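Local coordinates for uncharacterized protein (Aeromonas hydrophila J-1, PDB 6R1J) that is the AhlC component of AHL, a tripartite alpha-pore-forming toxin, and probably takes part in forming its membrane pore, at residues E17-S22 with L201-A206. The protein carries 3 engineered substitutions. Sequence-based numbering, arbitrary orientation.
Sequences EATIQS and LGQTTA. With NA (sodium ion), chain D.
T19 OG1 is gripped by S22 OG of the second subunit and by a water 3.1 Å from T19 OG1 that bridges to the other helix, where the water oxygen donates to Q203 OE1 over 2.6 Å. S22 OG of the same chain bonds T19 O at 2.7 Å, in the carbonyl plane on a lone pair. With chi1 at -59°, T19 sets its methyl anti to the backbone N, and T19 CG2 meets Q203 OE1 at 3.5 Å and also touches Q203 CG and CD. No direct hydrogen bond crosses between the segments; apart from the water bridge the contact is van der Waals packing. I20 CG1 packs on Q203 CB at 3.9 Å, while I20 CD1 lies 3.9 Å from both T204 CG2 and Q203 O, the I20 and T204 side chains meeting at about a right angle. T204 OG1 bonds N117 OD1 of helix 78-157, and the same rotamer (chi1 68°) presents CG2 to I20. The axes of 17-21 and 201-206 run nearly antiparallel (153°) and come within 9.4 Å; the segments belong to helix 5-21 and helix 163-236 of an elongated, nearly all-helical chain. Beyond the interface, E17 OE2 binds sodium at 2.4 Å and accepts a hydrogen bond from Q21 NE2, which comes from above the carboxylate plane. The chemistry thus combines aliphatic packing, including a methyl against the Q203 amide, with one water bridge, and through its hydroxyl T19 serves both the helix pairing and the subunit boundary.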
# COMPACT_ATOMS: atom_id res chain seq x y z
N GLU A 17 -9.79 11.10 13.33
CA GLU A 17 -9.53 11.19 14.78
C GLU A 17 -10.35 10.12 15.51
O GLU A 17 -9.77 9.46 16.37
CB GLU A 17 -9.80 12.60 15.30
CG GLU A 17 -9.31 12.84 16.73
CD GLU A 17 -10.31 12.55 17.83
OE1 GLU A 17 -11.50 12.32 17.50
OE2 GLU A 17 -9.88 12.52 19.04
N ALA A 18 -11.64 9.95 15.20
CA ALA A 18 -12.48 8.94 15.88
C ALA A 18 -11.89 7.54 15.61
O ALA A 18 -11.81 6.71 16.50
CB ALA A 18 -13.89 9.01 15.36
N THR A 19 -11.49 7.29 14.37
CA THR A 19 -10.89 6.00 14.00
C THR A 19 -9.54 5.83 14.72
O THR A 19 -9.27 4.71 15.21
CB THR A 19 -10.82 5.87 12.48
OG1 THR A 19 -12.17 5.98 12.03
CG2 THR A 19 -10.28 4.52 12.06
N ILE A 20 -8.74 6.89 14.78
CA ILE A 20 -7.42 6.84 15.47
C ILE A 20 -7.63 6.50 16.95
O ILE A 20 -6.84 5.70 17.48
CB ILE A 20 -6.65 8.14 15.26
CG1 ILE A 20 -6.15 8.24 13.81
CG2 ILE A 20 -5.52 8.24 16.26
CD1 ILE A 20 -5.57 9.56 13.43
N GLN A 21 -8.70 6.99 17.58
CA GLN A 21 -8.90 6.72 19.03
C GLN A 21 -9.33 5.27 19.26
O GLN A 21 -9.17 4.83 20.39
CB GLN A 21 -9.92 7.67 19.66
CG GLN A 21 -9.52 9.13 19.55
CD GLN A 21 -8.20 9.50 20.19
OE1 GLN A 21 -7.57 8.71 20.89
NE2 GLN A 21 -7.74 10.72 19.90
N SER A 22 -9.83 4.54 18.25
CA SER A 22 -10.39 3.19 18.41
C SER A 22 -9.28 2.16 18.61
O SER A 22 -9.62 1.06 18.98
CB SER A 22 -11.31 2.82 17.25
OG SER A 22 -10.55 2.47 16.11
N LEU A 201 -1.18 3.44 11.24
CA LEU A 201 -0.38 4.39 10.43
C LEU A 201 -1.16 4.86 9.18
O LEU A 201 -1.02 6.01 8.83
CB LEU A 201 0.93 3.72 10.03
CG LEU A 201 2.03 3.82 11.09
CD1 LEU A 201 3.18 2.87 10.78
CD2 LEU A 201 2.53 5.26 11.18
N GLY A 202 -1.94 4.00 8.55
CA GLY A 202 -2.84 4.39 7.43
C GLY A 202 -3.79 5.50 7.88
O GLY A 202 -3.94 6.50 7.17
N GLN A 203 -4.33 5.41 9.09
CA GLN A 203 -5.27 6.43 9.59
C GLN A 203 -4.51 7.68 9.98
O GLN A 203 -5.01 8.77 9.67
CB GLN A 203 -6.10 5.88 10.75
CG GLN A 203 -7.03 4.79 10.31
CD GLN A 203 -7.98 5.34 9.27
OE1 GLN A 203 -8.71 6.29 9.52
NE2 GLN A 203 -7.94 4.73 8.10
N THR A 204 -3.32 7.57 10.59
CA THR A 204 -2.58 8.77 10.98
C THR A 204 -2.02 9.44 9.72
O THR A 204 -1.95 10.66 9.71
CB THR A 204 -1.52 8.54 12.06
OG1 THR A 204 -0.46 7.75 11.58
CG2 THR A 204 -2.06 7.79 13.25
N THR A 205 -1.68 8.70 8.68
CA THR A 205 -1.19 9.32 7.43
C THR A 205 -2.36 10.11 6.80
O THR A 205 -2.14 11.20 6.29
CB THR A 205 -0.63 8.28 6.45
OG1 THR A 205 0.46 7.63 7.11
CG2 THR A 205 -0.15 8.89 5.14
N ALA A 206 -3.56 9.55 6.85
CA ALA A 206 -4.74 10.19 6.23
C ALA A 206 -5.04 11.46 7.02
O ALA A 206 -5.33 12.51 6.43
CB ALA A 206 -5.88 9.22 6.20
NA NA D . -11.37 12.67 20.93
O HOH W 1 -13.28 11.18 19.24
O HOH W 2 -11.12 7.39 9.46
O HOH W 3 -10.83 15.56 21.32